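PDB 1Q6I: FKBP-type peptidyl-prolyl cis-trans isomerase fkpA from Escherichia coli, which catalyses the cis-trans isomerisation of peptidyl-proline bonds and acts as a folding chaperone in the periplasm of the bacterium. Local coordinates for residues 139-144 / 165-170; 145-150 / 215-220. One frame throughout, in Å; residues are numbered along the deposited sequence.

Interaction 1 of 2, residues 139-144 / 165-170; sequences SDTVVV and PLSFRL
Val142 and Val144 meet Phe168 and Leu166 on one face of an antiparallel strand pair in the FKBP domain, where strand 166-169 runs along the first half of strand 141-150. The end of Phe168 leans toward strand 141-144, onto the side chains of Val142 and Val144: Val144 CG2 comes within 3.8 Å of Phe168 CE2, whereas the exact fit of Val142 CG2 over the ring face is doubtful, the modelled approach being too short. Its own strand adds Leu166 CG, in the ring plane at the edge. Phe168 reaches this place because its chi1 of 58° sets CG between the backbone N and carbonyl carbon, swinging the ring back toward the two valines. On the other face, Val143 CG1 packs alongside the proline ring, 3.6 Å from Pro165 CB, and Val143 CG2 approaches Ser167 OG at 3.7 Å.

Behind these side chains, five backbone hydrogen bonds fix the register. Val142 and Phe168 exchange two, as do Val144 and Leu166, while Thr141 faces Arg169, and Val143 faces Ser167, in non-hydrogen-bonded pairs. Farther out, Phe168 touches Val173, Val142 leans on Leu220 of strand 214-223, and Leu166 touches the bound FK5, so the apolar face of the pair continues into the core and reaches the ligand pocket. Asp140 turns its carboxylate back to the backbone N of Lys137. Its carbonyl carries the outermost bond: Leu170 N donates to Asp140 O at 3.0 Å, with an N-H...O angle of 174°.

Interaction 2 of 2, residues 145-150 / 215-220; sequences NYKGTL and VFDVEL. With FK5 (8-deethyl-8-[but-3-enyl]-ascomycin), chain C.
Tyr146 and Phe216 meet through different first torsions: chi1 of 69° holds the tyrosine ring between its backbone N and carbonyl carbon, whereas -76° sets Phe216 CG beside its own N and carries the ring toward strand 145-150. The two side chains lie side by side, with Tyr146 CD2 near the Phe216 ring plane, 4.0 Å from Phe216 CD1. Both line the FK5 pocket of this FKBP domain. The ligand's C5 sits over one face of the tyrosine ring, offset toward the rim, while FK5 O4 lies in the Phe216 plane at the ring edge, 3.6 Å from Phe216 CE1. Gly148 lies close to the phenylalanine, its CA 3.7 Å from Phe216 CD1; a CB there would clash with Phe216 CE1. Tyr146 OH is hydrogen-bonded to Asp157 and Arg162, which fix the outer end of the ring. With an alanine at this position, FK5 C5 and the Phe216 edge would probably lose their aromatic neighbour, and Asp157 and Arg162 the hydroxyl they share.

Six backbone hydrogen bonds tie the antiparallel strands. On the reverse face, Lys147 runs beside Asp217, but Lys147 NZ and Asp217 OD2, 4.5 Å apart, are too distant for a salt bridge. A water lies within hydrogen-bonding distance of Asp217 OD2 (2.9 Å) and Lys147 O, with more acceptors around it than protons to give, and has a weak link to Thr149 OG1. Thr149 OG1 itself packs 3.5 Å from Val215 CB.

Strand 189-194 bonds to the other edge of strand 214-223, strand 155-158 pairs with strand 141-150, and Trp177 of helix 175-180 meets both aromatic rings edge-to-face.

In the fold
Interactions 1 and 2 share strand 141-150: strand 166-169 pairs with its first residues along one edge, and strand 214-223 runs along the other edge, the centres of the two contacts lying about 14 Å apart in one antiparallel sheet. They touch at several points. Leu166 CD2 is 3.7 Å from Tyr146 CE1, joining the apolar face of interaction 1 to the aromatic wall of interaction 2, and Val144 CB lies 3.4 Å from Glu219 O. Pro165 CA comes 3.3 Å from Asn145 OD1. Leu166 and the Tyr146-Phe216 pair both contact FK5, so the two contacts contribute neighbouring parts of its pocket, to which Asp157, Ile174 and Tyr200 add hydrogen bonds.

Interaction 1 of 2, residues 139-144 / 165-170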
loop_
_atom_site.group_PDB
_atom_site.type_symbol
_atom_site.label_atom_id
_atom_site.label_comp_id
_atom_site.label_asym_id
_atom_site.label_seq_id
_atom_site.Cartn_x
_atom_site.Cartn_y
_atom_site.Cartn_z
ATOM N N SER A 139 -21.098 -1.045 -38.695
ATOM C CA SER A 139 -19.920 -1.878 -38.735
ATOM C C SER A 139 -18.672 -1.151 -39.319
ATOM O O SER A 139 -17.602 -1.739 -39.344
ATOM C CB SER A 139 -20.217 -3.101 -39.579
ATOM O OG SER A 139 -20.486 -2.695 -40.919
ATOM N N ASP A 140 -18.773 0.100 -39.774
ATOM C CA ASP A 140 -17.610 0.737 -40.431
ATOM C C ASP A 140 -16.460 1.136 -39.499
ATOM O O ASP A 140 -16.624 1.351 -38.287
ATOM C CB ASP A 140 -17.974 2.053 -41.172
ATOM C CG ASP A 140 -18.870 1.869 -42.409
ATOM O OD1 ASP A 140 -19.042 0.731 -42.917
ATOM O OD2 ASP A 140 -19.446 2.868 -42.928
ATOM N N THR A 141 -15.301 1.319 -40.112
ATOM C CA THR A 141 -14.161 1.920 -39.435
ATOM C C THR A 141 -13.987 3.374 -39.902
ATOM O O THR A 141 -14.073 3.672 -41.094
ATOM C CB THR A 141 -12.910 1.146 -39.778
ATOM O OG1 THR A 141 -12.971 -0.135 -39.144
ATOM C CG2 THR A 141 -11.628 1.854 -39.217
ATOM N N VAL A 142 -13.704 4.260 -38.962
ATOM C CA VAL A 142 -13.503 5.658 -39.258
ATOM C C VAL A 142 -12.138 6.069 -38.755
ATOM O O VAL A 142 -11.638 5.534 -37.742
ATOM C CB VAL A 142 -14.562 6.584 -38.614
ATOM C CG1 VAL A 142 -15.972 6.311 -39.195
ATOM C CG2 VAL A 142 -14.563 6.481 -37.096
ATOM N N VAL A 143 -11.545 7.009 -39.495
ATOM C CA VAL A 143 -10.277 7.636 -39.148
ATOM C C VAL A 143 -10.568 9.142 -38.947
ATOM O O VAL A 143 -11.108 9.787 -39.861
ATOM C CB VAL A 143 -9.231 7.474 -40.284
ATOM C CG1 VAL A 143 -7.895 8.064 -39.869
ATOM C CG2 VAL A 143 -9.072 6.029 -40.728
ATOM N N VAL A 144 -10.193 9.702 -37.788
ATOM C CA VAL A 144 -10.475 11.096 -37.458
ATOM C C VAL A 144 -9.372 11.843 -36.751
ATOM O O VAL A 144 -8.549 11.238 -36.061
ATOM C CB VAL A 144 -11.655 11.162 -36.442
ATOM C CG1 VAL A 144 -12.897 10.510 -37.010
ATOM C CG2 VAL A 144 -11.290 10.463 -35.099
ATOM N N PRO A 165 -3.830 10.670 -36.939
ATOM C CA PRO A 165 -5.259 10.516 -36.714
ATOM C C PRO A 165 -5.512 9.230 -35.938
ATOM O O PRO A 165 -4.620 8.442 -35.766
ATOM C CB PRO A 165 -5.807 10.409 -38.117
ATOM C CG PRO A 165 -4.675 9.830 -38.906
ATOM C CD PRO A 165 -3.472 10.522 -38.359
ATOM N N LEU A 166 -6.726 9.065 -35.461
ATOM C CA LEU A 166 -7.132 7.900 -34.725
ATOM C C LEU A 166 -8.127 7.106 -35.550
ATOM O O LEU A 166 -9.031 7.646 -36.147
ATOM C CB LEU A 166 -7.832 8.351 -33.450
ATOM C CG LEU A 166 -8.482 7.240 -32.629
ATOM C CD1 LEU A 166 -7.397 6.556 -31.829
ATOM C CD2 LEU A 166 -9.579 7.819 -31.716
ATOM N N SER A 167 -7.999 5.807 -35.473
ATOM C CA SER A 167 -8.831 4.880 -36.182
ATOM C C SER A 167 -9.650 4.158 -35.148
ATOM O O SER A 167 -9.099 3.812 -34.129
ATOM C CB SER A 167 -7.912 3.807 -36.799
ATOM O OG SER A 167 -8.162 3.562 -38.148
ATOM N N PHE A 168 -10.926 3.884 -35.408
ATOM C CA PHE A 168 -11.701 3.000 -34.558
ATOM C C PHE A 168 -12.997 2.535 -35.239
ATOM O O PHE A 168 -13.471 3.130 -36.228
ATOM C CB PHE A 168 -12.046 3.711 -33.258
ATOM C CG PHE A 168 -12.797 4.973 -33.460
ATOM C CD1 PHE A 168 -14.137 4.943 -33.773
ATOM C CD2 PHE A 168 -12.158 6.197 -33.337
ATOM C CE1 PHE A 168 -14.834 6.119 -33.962
ATOM C CE2 PHE A 168 -12.837 7.354 -33.523
ATOM C CZ PHE A 168 -14.191 7.323 -33.849
ATOM N N ARG A 169 -13.602 1.503 -34.686
ATOM C CA ARG A 169 -14.901 1.066 -35.169
ATOM C C ARG A 169 -15.979 2.030 -34.642
ATOM O O ARG A 169 -15.983 2.414 -33.459
ATOM C CB ARG A 169 -15.177 -0.399 -34.776
ATOM C CG ARG A 169 -14.202 -1.393 -35.466
ATOM C CD ARG A 169 -14.543 -2.864 -35.224
ATOM N NE ARG A 169 -14.522 -3.223 -33.807
ATOM C CZ ARG A 169 -13.473 -3.741 -33.185
ATOM N NH1 ARG A 169 -12.348 -3.967 -33.850
ATOM N NH2 ARG A 169 -13.546 -4.046 -31.902
ATOM N N LEU A 170 -16.831 2.497 -35.554
ATOM C CA LEU A 170 -17.875 3.467 -35.229
ATOM C C LEU A 170 -18.727 3.020 -34.061
ATOM O O LEU A 170 -19.100 3.831 -33.242
ATOM C CB LEU A 170 -18.807 3.699 -36.434
ATOM C CG LEU A 170 -19.912 4.746 -36.186
ATOM C CD1 LEU A 170 -19.276 6.079 -35.928
ATOM C CD2 LEU A 170 -20.877 4.808 -37.372
#

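Interaction 2 of 2, residues 145-150 / 215-220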
loop_
_atom_site.group_PDB
_atom_site.type_symbol
_atom_site.label_atom_id
_atom_site.label_comp_id
_atom_site.label_asym_id
_atom_site.label_seq_id
_atom_site.Cartn_x
_atom_site.Cartn_y
_atom_site.Cartn_z
ATOM N N ASN A 145 -9.334 13.162 -36.926
ATOM C CA ASN A 145 -8.585 13.985 -36.010
ATOM C C ASN A 145 -9.647 14.617 -35.102
ATOM O O ASN A 145 -10.773 14.866 -35.511
ATOM C CB ASN A 145 -7.754 15.056 -36.694
ATOM C CG ASN A 145 -6.525 14.488 -37.375
ATOM O OD1 ASN A 145 -5.672 13.812 -36.749
ATOM N ND2 ASN A 145 -6.414 14.767 -38.658
ATOM N N TYR A 146 -9.303 14.859 -33.853
ATOM C CA TYR A 146 -10.268 15.496 -32.949
ATOM C C TYR A 146 -9.598 16.230 -31.798
ATOM O O TYR A 146 -8.443 16.033 -31.455
ATOM C CB TYR A 146 -11.279 14.477 -32.399
ATOM C CG TYR A 146 -10.653 13.506 -31.462
ATOM C CD1 TYR A 146 -10.036 12.385 -31.954
ATOM C CD2 TYR A 146 -10.609 13.738 -30.080
ATOM C CE1 TYR A 146 -9.409 11.491 -31.142
ATOM C CE2 TYR A 146 -9.968 12.833 -29.239
ATOM C CZ TYR A 146 -9.362 11.700 -29.788
ATOM O OH TYR A 146 -8.673 10.753 -29.024
ATOM N N LYS A 147 -10.379 17.071 -31.175
ATOM C CA LYS A 147 -9.956 17.800 -30.036
ATOM C C LYS A 147 -11.144 17.713 -29.145
ATOM O O LYS A 147 -12.268 17.955 -29.616
ATOM C CB LYS A 147 -9.722 19.219 -30.466
ATOM C CG LYS A 147 -9.367 20.144 -29.393
ATOM C CD LYS A 147 -8.780 21.430 -29.998
ATOM C CE LYS A 147 -9.857 22.436 -30.336
ATOM N NZ LYS A 147 -9.283 23.808 -30.213
ATOM N N GLY A 148 -10.916 17.341 -27.885
ATOM C CA GLY A 148 -11.969 17.301 -26.883
ATOM C C GLY A 148 -11.712 18.264 -25.712
ATOM O O GLY A 148 -10.584 18.366 -25.222
ATOM N N THR A 149 -12.764 18.994 -25.302
ATOM C CA THR A 149 -12.697 19.953 -24.219
ATOM C C THR A 149 -13.934 19.852 -23.336
ATOM O O THR A 149 -15.011 19.446 -23.782
ATOM C CB THR A 149 -12.627 21.402 -24.724
ATOM O OG1 THR A 149 -13.824 21.727 -25.438
ATOM C CG2 THR A 149 -11.503 21.626 -25.747
ATOM N N LEU A 150 -13.768 20.222 -22.083
ATOM C CA LEU A 150 -14.861 20.247 -21.156
ATOM C C LEU A 150 -15.535 21.557 -21.469
ATOM O O LEU A 150 -14.976 22.390 -22.183
ATOM C CB LEU A 150 -14.353 20.209 -19.704
ATOM C CG LEU A 150 -13.638 18.919 -19.269
ATOM C CD1 LEU A 150 -13.049 19.070 -17.857
ATOM C CD2 LEU A 150 -14.564 17.703 -19.325
ATOM N N VAL A 215 -17.384 18.547 -25.405
ATOM C CA VAL A 215 -17.364 19.284 -26.643
ATOM C C VAL A 215 -16.253 18.696 -27.536
ATOM O O VAL A 215 -15.066 18.777 -27.213
ATOM C CB VAL A 215 -17.018 20.767 -26.361
ATOM C CG1 VAL A 215 -16.897 21.609 -27.644
ATOM C CG2 VAL A 215 -18.029 21.405 -25.420
ATOM N N PHE A 216 -16.607 18.111 -28.668
ATOM C CA PHE A 216 -15.575 17.608 -29.561
ATOM C C PHE A 216 -15.576 18.346 -30.907
ATOM O O PHE A 216 -16.640 18.512 -31.536
ATOM C CB PHE A 216 -15.836 16.139 -29.832
ATOM C CG PHE A 216 -15.466 15.232 -28.703
ATOM C CD1 PHE A 216 -14.169 14.820 -28.538
ATOM C CD2 PHE A 216 -16.421 14.762 -27.841
ATOM C CE1 PHE A 216 -13.828 13.991 -27.528
ATOM C CE2 PHE A 216 -16.083 13.943 -26.835
ATOM C CZ PHE A 216 -14.788 13.541 -26.678
ATOM N N ASP A 217 -14.410 18.785 -31.348
ATOM C CA ASP A 217 -14.246 19.244 -32.740
ATOM C C ASP A 217 -13.572 18.129 -33.544
ATOM O O ASP A 217 -12.411 17.833 -33.311
ATOM C CB ASP A 217 -13.387 20.483 -32.813
ATOM C CG ASP A 217 -13.975 21.611 -32.053
ATOM O OD1 ASP A 217 -15.161 21.954 -32.335
ATOM O OD2 ASP A 217 -13.342 22.204 -31.150
ATOM N N VAL A 218 -14.337 17.533 -34.463
ATOM C CA VAL A 218 -13.948 16.401 -35.235
ATOM C C VAL A 218 -13.781 16.653 -36.734
ATOM O O VAL A 218 -14.633 17.304 -37.370
ATOM C CB VAL A 218 -15.026 15.343 -35.099
ATOM C CG1 VAL A 218 -14.554 14.022 -35.635
ATOM C CG2 VAL A 218 -15.407 15.169 -33.689
ATOM N N GLU A 219 -12.707 16.109 -37.306
ATOM C CA GLU A 219 -12.562 16.048 -38.755
ATOM C C GLU A 219 -12.585 14.568 -39.176
ATOM O O GLU A 219 -11.820 13.766 -38.650
ATOM C CB GLU A 219 -11.275 16.720 -39.234
ATOM C CG GLU A 219 -11.195 18.189 -38.888
ATOM C CD GLU A 219 -9.943 18.868 -39.388
ATOM O OE1 GLU A 219 -8.938 18.170 -39.780
ATOM O OE2 GLU A 219 -9.972 20.130 -39.358
ATOM N N LEU A 220 -13.493 14.208 -40.098
ATOM C CA LEU A 220 -13.587 12.831 -40.613
ATOM C C LEU A 220 -12.781 12.630 -41.893
ATOM O O LEU A 220 -13.137 13.155 -42.964
ATOM C CB LEU A 220 -15.039 12.446 -40.844
ATOM C CG LEU A 220 -15.440 11.108 -41.431
ATOM C CD1 LEU A 220 -14.960 9.960 -40.563
ATOM C CD2 LEU A 220 -16.934 11.116 -41.524
HETATM C C1 FK5 C . -14.256 7.186 -27.160
HETATM C C2 FK5 C . -14.162 8.674 -27.400
HETATM C C3 FK5 C . -14.664 9.397 -28.629
HETATM C C4 FK5 C . -13.708 8.982 -29.714
HETATM C C5 FK5 C . -12.294 9.509 -29.428
HETATM C C6 FK5 C . -11.803 9.193 -28.009
HETATM C C8 FK5 C . -12.822 9.999 -25.922
HETATM C C9 FK5 C . -11.659 10.618 -25.556
HETATM C C10 FK5 C . -10.726 9.968 -24.570
HETATM C C11 FK5 C . -11.368 9.404 -23.296
HETATM C C12 FK5 C . -10.373 8.553 -22.495
HETATM C C13 FK5 C . -9.618 7.579 -23.384
HETATM C C14 FK5 C . -9.041 8.306 -24.576
HETATM C C15 FK5 C . -8.286 7.389 -25.538
HETATM C C16 FK5 C . -6.792 7.398 -25.299
HETATM C C17 FK5 C . -6.215 6.159 -24.626
HETATM C C18 FK5 C . -7.168 4.950 -24.611
HETATM C C19 FK5 C . -6.887 3.905 -25.686
HETATM C C20 FK5 C . -7.312 2.522 -25.436
HETATM C C21 FK5 C . -7.930 1.690 -26.520
HETATM C C22 FK5 C . -9.429 1.878 -26.614
HETATM C C23 FK5 C . -10.008 3.006 -27.419
HETATM C C24 FK5 C . -11.522 3.125 -27.216
HETATM C C25 FK5 C . -11.815 4.605 -27.349
HETATM C C26 FK5 C . -13.191 5.138 -26.953
HETATM C C27 FK5 C . -13.496 4.539 -25.650
HETATM C C28 FK5 C . -14.550 3.552 -25.634
HETATM C C29 FK5 C . -15.102 3.021 -24.366
HETATM C C30 FK5 C . -16.431 3.696 -24.058
HETATM C C31 FK5 C . -17.120 3.030 -22.865
HETATM C C32 FK5 C . -17.266 1.565 -23.179
HETATM C C33 FK5 C . -15.907 0.921 -23.377
HETATM C C34 FK5 C . -15.282 1.537 -24.604
HETATM C C35 FK5 C . -11.925 10.491 -22.405
HETATM C C36 FK5 C . -5.778 6.598 -23.230
HETATM C C37 FK5 C . -6.224 4.230 -26.992
HETATM C C38 FK5 C . -7.535 0.238 -26.258
HETATM C C39 FK5 C . -6.816 -0.314 -27.471
HETATM C C40 FK5 C . -5.605 -1.126 -27.296
HETATM C C41 FK5 C . -11.636 4.911 -28.815
HETATM C C42 FK5 C . -12.734 4.981 -24.440
HETATM C C43 FK5 C . -8.868 6.236 -21.554
HETATM C C44 FK5 C . -7.633 7.415 -27.837
HETATM C C45 FK5 C . -18.576 4.419 -21.565
HETATM N N7 FK5 C . -12.923 9.327 -27.044
HETATM O O1 FK5 C . -13.204 6.582 -26.861
HETATM O O2 FK5 C . -15.450 6.484 -27.364
HETATM O O3 FK5 C . -13.894 10.077 -25.064
HETATM O O4 FK5 C . -11.303 11.848 -26.116
HETATM O O5 FK5 C . -10.137 8.876 -25.264
HETATM O O6 FK5 C . -9.813 11.047 -24.236
HETATM O O7 FK5 C . -8.543 6.968 -22.719
HETATM O O8 FK5 C . -8.511 7.868 -26.836
HETATM O O9 FK5 C . -10.352 1.035 -25.999
HETATM O O10 FK5 C . -12.240 2.440 -28.207
HETATM O O11 FK5 C . -18.413 3.556 -22.671
HETATM O O12 FK5 C . -17.957 0.904 -22.162
HETATM O O HOH W 1 -13.025 20.752 -28.638
#